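Local coordinates for protein NK CELL activating receptor (PDB 1HKF) that acts as an activating receptor that may help activated natural killer cells lyse tumour cells more efficiently, this part being its extracellular immunoglobulin domain, at residues Ser61-Thr74 against Asp77-Leu91. Numbering follows the deposited sequence.
Sequences SSKPRTMAWTSRFT and DDPDAGFFTVTMTDL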
loop_
_atom_site.group_PDB
_atom_site.type_symbol
_atom_site.label_atom_id
_atom_site.label_comp_id
_atom_site.label_asym_id
_atom_site.label_seq_id
_atom_site.Cartn_x
_atom_site.Cartn_y
_atom_site.Cartn_z
ATOM N N SER A 61 -6.817 15.515 6.488
ATOM C CA SER A 61 -7.722 14.966 7.505
ATOM C C SER A 61 -7.918 16.127 8.481
ATOM O O SER A 61 -6.944 16.529 9.141
ATOM C CB SER A 61 -7.070 13.852 8.278
ATOM O OG SER A 61 -7.970 13.364 9.252
ATOM N N SER A 62 -9.146 16.647 8.562
ATOM C CA SER A 62 -9.486 17.780 9.417
ATOM C C SER A 62 -10.044 17.393 10.776
ATOM O O SER A 62 -10.052 18.206 11.691
ATOM C CB SER A 62 -10.489 18.700 8.690
ATOM O OG SER A 62 -9.842 19.346 7.581
ATOM N N LYS A 63 -10.539 16.159 10.892
ATOM C CA LYS A 63 -11.085 15.648 12.140
ATOM C C LYS A 63 -10.644 14.195 12.274
ATOM O O LYS A 63 -10.443 13.516 11.292
ATOM C CB LYS A 63 -12.612 15.771 12.135
ATOM C CG LYS A 63 -13.028 17.186 12.243
ATOM C CD LYS A 63 -14.442 17.286 12.687
ATOM C CE LYS A 63 -15.368 17.421 11.527
ATOM N NZ LYS A 63 -16.411 18.334 12.047
ATOM N N PRO A 64 -10.478 13.708 13.504
ATOM C CA PRO A 64 -10.037 12.322 13.695
ATOM C C PRO A 64 -11.004 11.234 13.210
ATOM O O PRO A 64 -12.215 11.424 13.248
ATOM C CB PRO A 64 -9.769 12.244 15.194
ATOM C CG PRO A 64 -10.711 13.266 15.777
ATOM C CD PRO A 64 -10.738 14.407 14.782
ATOM N N ARG A 65 -10.439 10.106 12.742
ATOM C CA ARG A 65 -11.202 8.968 12.278
ATOM C C ARG A 65 -12.318 9.394 11.312
ATOM O O ARG A 65 -13.482 9.074 11.503
ATOM C CB ARG A 65 -11.749 8.253 13.500
ATOM C CG ARG A 65 -10.655 7.686 14.414
ATOM C CD ARG A 65 -11.236 7.137 15.704
ATOM N NE ARG A 65 -11.871 8.219 16.463
ATOM C CZ ARG A 65 -11.209 9.051 17.282
ATOM N NH1 ARG A 65 -9.899 8.912 17.496
ATOM N NH2 ARG A 65 -11.824 10.126 17.757
ATOM N N THR A 66 -11.964 10.192 10.318
ATOM C CA THR A 66 -12.935 10.624 9.316
ATOM C C THR A 66 -12.558 9.983 7.960
ATOM O O THR A 66 -11.381 9.710 7.679
ATOM C CB THR A 66 -12.952 12.169 9.096
ATOM O OG1 THR A 66 -11.603 12.672 9.062
ATOM C CG2 THR A 66 -13.767 12.875 10.181
ATOM N N MET A 67 -13.559 9.723 7.136
ATOM C CA MET A 67 -13.303 9.139 5.823
ATOM C C MET A 67 -12.942 10.297 4.907
ATOM O O MET A 67 -13.731 10.659 4.030
ATOM C CB MET A 67 -14.550 8.429 5.280
ATOM C CG MET A 67 -15.100 7.324 6.186
ATOM S SD MET A 67 -14.598 5.615 5.775
ATOM C CE MET A 67 -15.950 5.193 4.616
ATOM N N ALA A 68 -11.755 10.879 5.146
ATOM C CA ALA A 68 -11.219 12.007 4.364
ATOM C C ALA A 68 -10.924 11.607 2.890
ATOM O O ALA A 68 -9.851 11.109 2.555
ATOM C CB ALA A 68 -9.942 12.580 5.046
ATOM N N TRP A 69 -11.920 11.858 2.039
ATOM C CA TRP A 69 -11.930 11.559 0.602
ATOM C C TRP A 69 -11.031 12.491 -0.254
ATOM O O TRP A 69 -9.936 12.866 0.156
ATOM C CB TRP A 69 -13.384 11.673 0.135
ATOM C CG TRP A 69 -13.812 10.685 -0.861
ATOM C CD1 TRP A 69 -14.173 9.386 -0.628
ATOM C CD2 TRP A 69 -13.937 10.898 -2.270
ATOM N NE1 TRP A 69 -14.518 8.777 -1.815
ATOM C CE2 TRP A 69 -14.380 9.683 -2.837
ATOM C CE3 TRP A 69 -13.715 12.000 -3.110
ATOM C CZ2 TRP A 69 -14.602 9.539 -4.208
ATOM C CZ3 TRP A 69 -13.930 11.860 -4.469
ATOM C CH2 TRP A 69 -14.372 10.634 -5.008
ATOM N N THR A 70 -11.542 12.849 -1.439
ATOM C CA THR A 70 -10.931 13.710 -2.493
ATOM C C THR A 70 -10.247 12.916 -3.634
ATOM O O THR A 70 -9.030 12.925 -3.823
ATOM C CB THR A 70 -9.956 14.891 -1.951
ATOM O OG1 THR A 70 -8.631 14.406 -1.707
ATOM C CG2 THR A 70 -10.522 15.535 -0.676
ATOM N N SER A 71 -11.085 12.226 -4.400
ATOM C CA SER A 71 -10.638 11.448 -5.542
ATOM C C SER A 71 -9.779 10.270 -5.148
ATOM O O SER A 71 -10.072 9.545 -4.189
ATOM C CB SER A 71 -9.860 12.348 -6.509
ATOM O OG SER A 71 -9.208 11.570 -7.504
ATOM N N ARG A 72 -8.749 10.092 -5.929
ATOM C CA ARG A 72 -7.849 8.943 -5.735
ATOM C C ARG A 72 -7.104 8.924 -4.391
ATOM O O ARG A 72 -6.494 7.906 -4.023
ATOM C CB ARG A 72 -6.873 8.881 -6.907
ATOM C CG ARG A 72 -7.462 9.178 -8.275
ATOM C CD ARG A 72 -6.385 9.475 -9.317
ATOM N NE ARG A 72 -5.150 8.738 -9.068
ATOM C CZ ARG A 72 -3.936 9.235 -9.167
ATOM N NH1 ARG A 72 -3.757 10.501 -9.517
ATOM N NH2 ARG A 72 -2.878 8.454 -8.914
ATOM N N PHE A 73 -7.126 10.037 -3.664
ATOM C CA PHE A 73 -6.384 10.152 -2.399
ATOM C C PHE A 73 -7.218 10.183 -1.144
ATOM O O PHE A 73 -8.223 10.888 -1.092
ATOM C CB PHE A 73 -5.533 11.415 -2.383
ATOM C CG PHE A 73 -4.982 11.825 -3.710
ATOM C CD1 PHE A 73 -3.824 11.236 -4.172
ATOM C CD2 PHE A 73 -5.611 12.778 -4.504
ATOM C CE1 PHE A 73 -3.294 11.592 -5.416
ATOM C CE2 PHE A 73 -5.091 13.136 -5.741
ATOM C CZ PHE A 73 -3.942 12.551 -6.203
ATOM N N THR A 74 -6.818 9.444 -0.118
ATOM C CA THR A 74 -7.579 9.504 1.121
ATOM C C THR A 74 -6.643 9.386 2.290
ATOM O O THR A 74 -5.517 8.996 2.101
ATOM C CB THR A 74 -8.579 8.366 1.230
ATOM O OG1 THR A 74 -7.863 7.123 1.272
ATOM C CG2 THR A 74 -9.507 8.391 0.007
ATOM N N ASP A 77 -6.966 8.867 9.726
ATOM C CA ASP A 77 -6.127 9.237 10.872
ATOM C C ASP A 77 -6.774 8.909 12.185
ATOM O O ASP A 77 -7.923 9.275 12.443
ATOM C CB ASP A 77 -5.809 10.717 10.829
ATOM C CG ASP A 77 -5.069 11.182 12.058
ATOM O OD1 ASP A 77 -4.179 10.433 12.493
ATOM O OD2 ASP A 77 -5.386 12.298 12.566
ATOM N N ASP A 78 -6.052 8.209 13.035
ATOM C CA ASP A 78 -6.606 7.911 14.327
ATOM C C ASP A 78 -5.560 8.165 15.403
ATOM O O ASP A 78 -4.662 7.354 15.582
ATOM C CB ASP A 78 -7.091 6.460 14.444
ATOM C CG ASP A 78 -7.711 6.171 15.838
ATOM O OD1 ASP A 78 -7.797 7.118 16.683
ATOM O OD2 ASP A 78 -8.108 5.017 16.101
ATOM N N PRO A 79 -5.704 9.281 16.177
ATOM C CA PRO A 79 -4.782 9.667 17.256
ATOM C C PRO A 79 -4.577 8.596 18.296
ATOM O O PRO A 79 -3.498 8.484 18.859
ATOM C CB PRO A 79 -5.427 10.917 17.831
ATOM C CG PRO A 79 -6.000 11.541 16.658
ATOM C CD PRO A 79 -6.673 10.361 15.942
ATOM N N ASP A 80 -5.604 7.803 18.567
ATOM C CA ASP A 80 -5.471 6.721 19.539
ATOM C C ASP A 80 -4.466 5.716 19.057
ATOM O O ASP A 80 -3.885 5.002 19.876
ATOM C CB ASP A 80 -6.780 5.968 19.733
ATOM C CG ASP A 80 -7.873 6.826 20.364
ATOM O OD1 ASP A 80 -7.532 7.726 21.183
ATOM O OD2 ASP A 80 -9.068 6.574 20.049
ATOM N N ALA A 81 -4.280 5.623 17.731
ATOM C CA ALA A 81 -3.319 4.670 17.187
ATOM C C ALA A 81 -1.917 5.301 17.068
ATOM O O ALA A 81 -0.922 4.593 17.052
ATOM C CB ALA A 81 -3.785 4.152 15.824
ATOM N N GLY A 82 -1.845 6.625 16.983
ATOM C CA GLY A 82 -0.554 7.276 16.864
ATOM C C GLY A 82 -0.024 7.433 15.439
ATOM O O GLY A 82 1.164 7.676 15.250
ATOM N N PHE A 83 -0.876 7.281 14.425
ATOM C CA PHE A 83 -0.398 7.480 13.045
ATOM C C PHE A 83 -1.571 7.628 12.150
ATOM O O PHE A 83 -2.683 7.286 12.557
ATOM C CB PHE A 83 0.442 6.280 12.543
ATOM C CG PHE A 83 -0.347 4.985 12.395
ATOM C CD1 PHE A 83 -0.455 4.090 13.452
ATOM C CD2 PHE A 83 -0.969 4.666 11.182
ATOM C CE1 PHE A 83 -1.182 2.858 13.319
ATOM C CE2 PHE A 83 -1.688 3.474 11.013
ATOM C CZ PHE A 83 -1.798 2.562 12.082
ATOM N N PHE A 84 -1.335 8.197 10.972
ATOM C CA PHE A 84 -2.349 8.283 9.940
ATOM C C PHE A 84 -1.792 7.561 8.705
ATOM O O PHE A 84 -0.577 7.328 8.581
ATOM C CB PHE A 84 -2.745 9.695 9.574
ATOM C CG PHE A 84 -1.662 10.538 8.974
ATOM C CD1 PHE A 84 -0.725 11.171 9.786
ATOM C CD2 PHE A 84 -1.668 10.834 7.610
ATOM C CE1 PHE A 84 0.183 12.081 9.270
ATOM C CE2 PHE A 84 -0.760 11.758 7.064
ATOM C CZ PHE A 84 0.181 12.388 7.921
ATOM N N THR A 85 -2.694 7.160 7.822
ATOM C CA THR A 85 -2.316 6.425 6.635
ATOM C C THR A 85 -2.871 7.117 5.432
ATOM O O THR A 85 -4.071 7.354 5.371
ATOM C CB THR A 85 -2.958 5.026 6.602
ATOM O OG1 THR A 85 -2.527 4.263 7.741
ATOM C CG2 THR A 85 -2.536 4.315 5.315
ATOM N N VAL A 86 -2.006 7.447 4.486
ATOM C CA VAL A 86 -2.440 8.026 3.228
ATOM C C VAL A 86 -2.574 6.857 2.192
ATOM O O VAL A 86 -1.722 5.962 2.138
ATOM C CB VAL A 86 -1.375 8.994 2.675
ATOM C CG1 VAL A 86 -1.823 9.586 1.301
ATOM C CG2 VAL A 86 -1.136 10.117 3.701
ATOM N N THR A 87 -3.630 6.873 1.380
ATOM C CA THR A 87 -3.819 5.868 0.323
ATOM C C THR A 87 -3.957 6.627 -0.992
ATOM O O THR A 87 -4.666 7.609 -1.059
ATOM C CB THR A 87 -5.063 4.993 0.568
ATOM O OG1 THR A 87 -4.908 4.266 1.796
ATOM C CG2 THR A 87 -5.212 3.926 -0.535
ATOM N N MET A 88 -3.178 6.233 -1.999
ATOM C CA MET A 88 -3.236 6.818 -3.352
ATOM C C MET A 88 -3.605 5.620 -4.281
ATOM O O MET A 88 -2.879 4.613 -4.355
ATOM C CB MET A 88 -1.870 7.322 -3.794
ATOM C CG MET A 88 -1.452 8.665 -3.256
ATOM S SD MET A 88 0.173 9.082 -3.952
ATOM C CE MET A 88 -0.303 10.073 -5.286
ATOM N N THR A 89 -4.735 5.688 -4.930
ATOM C CA THR A 89 -5.134 4.543 -5.747
ATOM C C THR A 89 -4.899 4.836 -7.202
ATOM O O THR A 89 -4.673 6.029 -7.621
ATOM C CB THR A 89 -6.640 4.152 -5.575
ATOM O OG1 THR A 89 -7.445 5.217 -6.015
ATOM C CG2 THR A 89 -6.998 3.885 -4.150
ATOM N N ASP A 90 -4.843 3.742 -7.964
ATOM C CA ASP A 90 -4.670 3.869 -9.394
ATOM C C ASP A 90 -3.443 4.681 -9.795
ATOM O O ASP A 90 -3.547 5.638 -10.576
ATOM C CB ASP A 90 -5.909 4.545 -9.992
ATOM C CG ASP A 90 -5.946 4.407 -11.504
ATOM O OD1 ASP A 90 -5.590 3.278 -11.990
ATOM O OD2 ASP A 90 -6.293 5.414 -12.196
ATOM N N LEU A 91 -2.279 4.324 -9.268
ATOM C CA LEU A 91 -1.072 5.091 -9.599
ATOM C C LEU A 91 -0.829 5.156 -11.112
ATOM O O LEU A 91 -1.068 4.178 -11.825
ATOM C CB LEU A 91 0.173 4.491 -8.917
ATOM C CG LEU A 91 0.096 4.527 -7.375
ATOM C CD1 LEU A 91 1.170 3.647 -6.692
ATOM C CD2 LEU A 91 0.169 6.002 -6.951
HETATM O O HOH W 1 -9.219 10.816 9.241
#
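Asp77 O takes the backbone N-H of Arg65 at 2.7 Å, while Asp77 N gives its hydrogen to a water that also receives Thr66 N-H and is hydrogen-bonded to Ser61 OG, itself bonded to Tyr41 OH. The carboxylate of Asp77 turns to Tyr34, Tyr41 and Lys44. At Asp78, OD1 receives Arg65 NH1 (2.9 Å) from one face of the carboxylate and Asp80 N, closing an Asx turn, from the other; the oxygen lies in the guanidinium plane, yet the two planes stand 78° apart. Arg65 CG and CD lie along the Asp78 carboxylate, and the bend at chi3 (-63°) turns the guanidinium so that NH1 meets OD1. Pro79 CD packs on Pro64 CB, and Asp80 OD2 adds a charge-only salt bridge to Arg65 NH1, well off its plane. Strand 83-88 then runs back antiparallel to 73-78, a hairpin of strands D and E at the edge of one sheet of this V-set immunoglobulin sandwich. Thr87 and Thr74 exchange both backbone bonds, their side chains abreast on one face. On the other face, Met88 CG and CE, beside Trp46, meet the Phe73 ring at its edge, CE 3.4 Å from CE1. Thr89 N bonds Arg72 O (3.0 Å), and Thr89 O is gripped side-on by Arg72 NE (3.1 Å) and NH2 (3.3 Å), fixing the guanidinium's rotation, while Asp95 pairs with NH2. Beyond, Asp90 OD2 bridges to Arg92.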